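Local structure of ABC transporter binding protein AcbH (Actinoplanes, 3OO8) at residues Asn76-Thr81 with Gly302-Lys307; Ala40-Phe45 with Val62-His67. The protein binds beta-D-galactopyranose as the extracellular solute receptor of an ABC transporter. The protein carries 2 engineered substitutions. All coordinates share one frame; numbering follows the deposited sequence.

Interaction 1: residues Asn76-Thr81 with Gly302-Lys307; sequences NYLQGT and GFILPK
Leu78, in the last turn of helix 67-79, packs on Ile304 of strand 301-304 and on Pro306, two residues further on. The fold is the class 2 solute-binding protein fold. Here a helix that links strands 60-64 and 85-89 lies against one face of the mixed sheet, next to strand 301-304, which pairs antiparallel with 85-89. The backbones come nearest at Leu78 and Pro306, with CA atoms 6.2 Å apart.

The Leu78 side chain can be followed outward. Leu78 CB is still 5.5 Å from Pro306 CB. CG lies anti to the carbonyl carbon (chi1 -68°), and this carries the branch across from the helix to the other segment. Leu78 CG itself stays 5.2 Å from Pro306 CB, so the methyl CD2 does the touching. Leu78 CD2 sits across the CB-CG bond of the proline ring, 3.8 Å from Pro306 CB and also 3.8 Å from Pro306 CG. The two side chains cross at about a right angle. Leu78 CD1 stays farther off, 4.8 Å from Ile304 CD1. The leucine also touches Phe97 of helix 92-99.

The neighbouring Tyr77 has its OH hydrogen-bonded to Asp83. The contact is wholly apolar and buried. Ile304 joins through the far end of its longer branch, where Ile304 CD1 lies 4.3 Å from Leu78 CD2.

Interaction 2: residues Ala40-Phe45 with Val62-His67; sequences APKAAF and VNTTDH
Phe45 of helix 39-56 meets Val62 of strand 60-64 in an apolar contact. Both methyls of the valine take part. Val62 CG1 lies at the ring edge, in the ring plane, 3.8 Å from Phe45 CE2. Val62 CG2 approaches the same carbon, Phe45 CE2, at 3.9 Å. Phe45 has CG anti to the backbone N (chi1 -172°), which carries the ring from the helix to the sheet.

Other aromatic rings surround it. Phe32 meets it edge-to-face, and the Tyr36 ring meets it with planes at about 45°. Strand 30-34, helix 39-56 and strand 60-64 form a beta-alpha-beta crossover, and Phe45 packs between its helix and its two parallel strands. A serine here would probably leave Val62 CG1 without the ring edge it packs on, take one of its ring partners from Phe32, and open a gap between helix and sheet.

The polar side of the contact is looser. Lys42 runs out fully extended, and Lys42 CE passes Thr64 OG1 at 4.1 Å, a van der Waals approach near the surface. Further along, Asp66 holds the N-cap of helix 67-79. Its side chain caps a backbone N of that helix, and its OD2 is hydrogen-bonded to Thr69 OG1.

In the fold
Interactions 1 and 2 lie in the same lobe, with centres about 17 Å apart. In the chain, strand 60-64 of interaction 2 leads into helix 67-79. They touch through the sheet residue Phe303, whose CE1 is 3.6 Å from Phe45 CE1. Its neighbour Ile304 faces helix 67-79, so strand 301-304 serves both contacts. Asp83 joins them, with hydrogen bonds to Asn63 and Tyr77. Segment 62-67 ends at His67, a residue of the beta-D-galactose site, although no sugar is bound to this chain. Arg93 and Gln71 belong to the same site: the side chain of Leu78 is about 8 Å from that of Arg93, and those of Ile304 and Thr64 are about 10 Å from that of Gln71.

Interaction 1: residues Asn76-Thr81 with Gly302-Lys307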
loop_
_atom_site.group_PDB
_atom_site.type_symbol
_atom_site.label_atom_id
_atom_site.label_comp_id
_atom_site.label_asym_id
_atom_site.label_seq_id
_atom_site.Cartn_x
_atom_site.Cartn_y
_atom_site.Cartn_z
ATOM N N ASN A 76 -7.813 5.315 21.549
ATOM C CA ASN A 76 -8.718 5.909 22.547
ATOM C C ASN A 76 -10.170 5.743 22.104
ATOM O O ASN A 76 -11.062 5.433 22.905
ATOM C CB ASN A 76 -8.428 7.405 22.711
ATOM C CG ASN A 76 -9.316 8.071 23.765
ATOM O OD1 ASN A 76 -9.411 7.605 24.902
ATOM N ND2 ASN A 76 -9.956 9.165 23.392
ATOM N N TYR A 77 -10.384 5.941 20.804
ATOM C CA TYR A 77 -11.702 5.776 20.194
ATOM C C TYR A 77 -12.281 4.380 20.390
ATOM O O TYR A 77 -13.436 4.233 20.800
ATOM C CB TYR A 77 -11.622 6.154 18.716
ATOM C CG TYR A 77 -12.828 5.764 17.871
ATOM C CD1 TYR A 77 -13.960 6.575 17.807
ATOM C CD2 TYR A 77 -12.794 4.612 17.084
ATOM C CE1 TYR A 77 -15.067 6.211 17.012
ATOM C CE2 TYR A 77 -13.872 4.268 16.279
ATOM C CZ TYR A 77 -15.001 5.066 16.246
ATOM O OH TYR A 77 -16.067 4.708 15.421
ATOM N N LEU A 78 -11.483 3.349 20.111
ATOM C CA LEU A 78 -11.931 1.978 20.266
ATOM C C LEU A 78 -12.186 1.635 21.732
ATOM O O LEU A 78 -13.032 0.797 22.056
ATOM C CB LEU A 78 -10.871 1.025 19.693
ATOM C CG LEU A 78 -10.737 1.128 18.167
ATOM C CD1 LEU A 78 -9.522 0.363 17.676
ATOM C CD2 LEU A 78 -12.015 0.614 17.495
ATOM N N GLN A 79 -11.459 2.287 22.631
ATOM C CA GLN A 79 -11.608 1.952 24.054
ATOM C C GLN A 79 -12.740 2.693 24.747
ATOM O O GLN A 79 -13.132 2.324 25.853
ATOM C CB GLN A 79 -10.285 2.166 24.780
ATOM C CG GLN A 79 -9.203 1.273 24.209
ATOM C CD GLN A 79 -7.900 1.366 24.948
ATOM O OE1 GLN A 79 -7.784 0.895 26.076
ATOM N NE2 GLN A 79 -6.891 1.939 24.299
ATOM N N GLY A 80 -13.271 3.723 24.093
ATOM C CA GLY A 80 -14.352 4.520 24.644
ATOM C C GLY A 80 -15.733 4.007 24.298
ATOM O O GLY A 80 -16.175 2.964 24.792
ATOM N N THR A 81 -16.421 4.750 23.448
ATOM C CA THR A 81 -17.766 4.380 23.024
ATOM C C THR A 81 -17.803 4.531 21.494
ATOM O O THR A 81 -18.440 5.439 20.959
ATOM C CB THR A 81 -18.822 5.271 23.708
ATOM O OG1 THR A 81 -18.569 6.638 23.389
ATOM C CG2 THR A 81 -18.750 5.125 25.241
ATOM N N GLY A 302 -10.141 -0.563 4.421
ATOM C CA GLY A 302 -11.340 -1.376 4.660
ATOM C C GLY A 302 -12.076 -0.922 5.893
ATOM O O GLY A 302 -12.058 0.263 6.232
ATOM N N PHE A 303 -12.756 -1.868 6.538
ATOM C CA PHE A 303 -13.638 -1.547 7.661
ATOM C C PHE A 303 -13.507 -2.595 8.741
ATOM O O PHE A 303 -13.210 -3.761 8.453
ATOM C CB PHE A 303 -15.091 -1.489 7.179
ATOM C CG PHE A 303 -15.249 -0.553 6.025
ATOM C CD1 PHE A 303 -15.420 0.790 6.259
ATOM C CD2 PHE A 303 -15.151 -1.027 4.710
ATOM C CE1 PHE A 303 -15.478 1.696 5.186
ATOM C CE2 PHE A 303 -15.223 -0.137 3.616
ATOM C CZ PHE A 303 -15.408 1.228 3.859
ATOM N N ILE A 304 -13.687 -2.123 9.968
ATOM C CA ILE A 304 -13.619 -2.970 11.155
ATOM C C ILE A 304 -14.883 -2.807 11.999
ATOM O O ILE A 304 -15.657 -1.848 11.848
ATOM C CB ILE A 304 -12.428 -2.595 12.051
ATOM C CG1 ILE A 304 -12.538 -1.115 12.485
ATOM C CG2 ILE A 304 -11.122 -2.942 11.334
ATOM C CD1 ILE A 304 -11.407 -0.623 13.415
ATOM N N LEU A 305 -15.071 -3.767 12.904
ATOM C CA LEU A 305 -16.210 -3.774 13.826
ATOM C C LEU A 305 -15.715 -3.635 15.282
ATOM O O LEU A 305 -15.273 -4.637 15.887
ATOM C CB LEU A 305 -16.957 -5.098 13.655
ATOM C CG LEU A 305 -18.463 -5.162 14.031
ATOM C CD1 LEU A 305 -19.106 -6.468 13.506
ATOM C CD2 LEU A 305 -18.691 -4.976 15.550
ATOM N N PRO A 306 -15.773 -2.421 15.844
ATOM C CA PRO A 306 -15.267 -2.191 17.208
ATOM C C PRO A 306 -15.992 -3.070 18.208
ATOM O O PRO A 306 -17.225 -3.118 18.189
ATOM C CB PRO A 306 -15.597 -0.724 17.455
ATOM C CG PRO A 306 -15.470 -0.092 16.049
ATOM C CD PRO A 306 -16.154 -1.152 15.199
ATOM N N LYS A 307 -15.238 -3.813 19.015
ATOM C CA LYS A 307 -15.889 -4.664 20.031
ATOM C C LYS A 307 -16.874 -3.883 20.904
ATOM O O LYS A 307 -17.947 -4.403 21.240
ATOM C CB LYS A 307 -14.869 -5.389 20.924
ATOM C CG LYS A 307 -15.544 -6.347 21.919
ATOM C CD LYS A 307 -14.566 -7.087 22.813
ATOM C CE LYS A 307 -13.855 -8.231 22.101
ATOM N NZ LYS A 307 -12.805 -8.886 22.963
#

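Interaction 2: residues Ala40-Phe45 with Val62-His67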
loop_
_atom_site.group_PDB
_atom_site.type_symbol
_atom_site.label_atom_id
_atom_site.label_comp_id
_atom_site.label_asym_id
_atom_site.label_seq_id
_atom_site.Cartn_x
_atom_site.Cartn_y
_atom_site.Cartn_z
ATOM N N ALA A 40 -14.389 14.410 -2.051
ATOM C CA ALA A 40 -14.763 13.335 -2.970
ATOM C C ALA A 40 -15.048 12.002 -2.267
ATOM O O ALA A 40 -16.127 11.453 -2.436
ATOM C CB ALA A 40 -13.727 13.184 -4.074
ATOM N N PRO A 41 -14.091 11.488 -1.481
ATOM C CA PRO A 41 -14.422 10.233 -0.812
ATOM C C PRO A 41 -15.558 10.351 0.204
ATOM O O PRO A 41 -16.276 9.371 0.415
ATOM C CB PRO A 41 -13.111 9.829 -0.133
ATOM C CG PRO A 41 -12.353 11.118 0.037
ATOM C CD PRO A 41 -12.715 11.926 -1.187
ATOM N N LYS A 42 -15.713 11.497 0.870
ATOM C CA LYS A 42 -16.843 11.692 1.773
ATOM C C LYS A 42 -18.177 11.534 1.031
ATOM O O LYS A 42 -19.087 10.869 1.507
ATOM C CB LYS A 42 -16.769 13.059 2.463
ATOM C CG LYS A 42 -17.918 13.340 3.420
ATOM C CD LYS A 42 -17.678 14.705 4.107
ATOM C CE LYS A 42 -18.654 14.944 5.240
ATOM N NZ LYS A 42 -18.336 16.268 5.851
ATOM N N ALA A 43 -18.268 12.094 -0.166
ATOM C CA ALA A 43 -19.473 12.014 -0.958
ATOM C C ALA A 43 -19.668 10.566 -1.420
ATOM O O ALA A 43 -20.775 10.064 -1.403
ATOM C CB ALA A 43 -19.328 12.965 -2.189
ATOM N N ALA A 44 -18.584 9.918 -1.830
ATOM C CA ALA A 44 -18.695 8.525 -2.321
ATOM C C ALA A 44 -19.161 7.621 -1.178
ATOM O O ALA A 44 -20.010 6.733 -1.384
ATOM C CB ALA A 44 -17.370 8.028 -2.901
ATOM N N PHE A 45 -18.590 7.817 0.014
ATOM C CA PHE A 45 -18.969 6.965 1.143
ATOM C C PHE A 45 -20.414 7.203 1.526
ATOM O O PHE A 45 -21.125 6.264 1.914
ATOM C CB PHE A 45 -18.069 7.213 2.363
ATOM C CG PHE A 45 -18.311 6.219 3.468
ATOM C CD1 PHE A 45 -17.924 4.904 3.296
ATOM C CD2 PHE A 45 -18.835 6.605 4.689
ATOM C CE1 PHE A 45 -18.170 3.941 4.276
ATOM C CE2 PHE A 45 -19.077 5.645 5.679
ATOM C CZ PHE A 45 -18.725 4.319 5.465
ATOM N N VAL A 62 -23.591 8.270 9.378
ATOM C CA VAL A 62 -22.148 8.381 9.202
ATOM C C VAL A 62 -21.651 9.518 10.077
ATOM O O VAL A 62 -22.080 10.671 9.930
ATOM C CB VAL A 62 -21.742 8.627 7.737
ATOM C CG1 VAL A 62 -20.220 8.672 7.622
ATOM C CG2 VAL A 62 -22.265 7.523 6.836
ATOM N N ASN A 63 -20.749 9.173 10.989
ATOM C CA ASN A 63 -20.111 10.142 11.865
ATOM C C ASN A 63 -18.712 10.376 11.321
ATOM O O ASN A 63 -17.833 9.531 11.487
ATOM C CB ASN A 63 -20.090 9.601 13.305
ATOM C CG ASN A 63 -21.481 9.549 13.938
ATOM O OD1 ASN A 63 -22.332 10.395 13.657
ATOM N ND2 ASN A 63 -21.726 8.559 14.796
ATOM N N THR A 64 -18.526 11.509 10.636
ATOM C CA THR A 64 -17.265 11.827 9.994
ATOM C C THR A 64 -16.375 12.628 10.900
ATOM O O THR A 64 -16.832 13.564 11.555
ATOM C CB THR A 64 -17.492 12.587 8.670
ATOM O OG1 THR A 64 -18.280 11.772 7.786
ATOM C CG2 THR A 64 -16.175 12.953 7.996
ATOM N N THR A 65 -15.113 12.226 10.969
ATOM C CA THR A 65 -14.096 12.950 11.721
ATOM C C THR A 65 -12.975 13.291 10.744
ATOM O O THR A 65 -12.680 12.535 9.808
ATOM C CB THR A 65 -13.524 12.071 12.843
ATOM O OG1 THR A 65 -14.558 11.818 13.785
ATOM C CG2 THR A 65 -12.360 12.738 13.561
ATOM N N ASP A 66 -12.368 14.454 10.933
ATOM C CA ASP A 66 -11.182 14.798 10.172
ATOM C C ASP A 66 -10.240 13.603 10.061
ATOM O O ASP A 66 -9.929 12.937 11.054
ATOM C CB ASP A 66 -10.426 15.911 10.895
ATOM C CG ASP A 66 -9.108 16.199 10.247
ATOM O OD1 ASP A 66 -9.132 16.745 9.122
ATOM O OD2 ASP A 66 -8.060 15.842 10.840
ATOM N N HIS A 67 -9.792 13.325 8.847
ATOM C CA HIS A 67 -8.991 12.133 8.576
ATOM C C HIS A 67 -7.828 11.894 9.534
ATOM O O HIS A 67 -7.726 10.831 10.153
ATOM C CB HIS A 67 -8.491 12.116 7.124
ATOM C CG HIS A 67 -7.830 10.834 6.735
ATOM N ND1 HIS A 67 -6.471 10.630 6.847
ATOM C CD2 HIS A 67 -8.350 9.667 6.279
ATOM C CE1 HIS A 67 -6.177 9.404 6.443
ATOM N NE2 HIS A 67 -7.296 8.808 6.069
#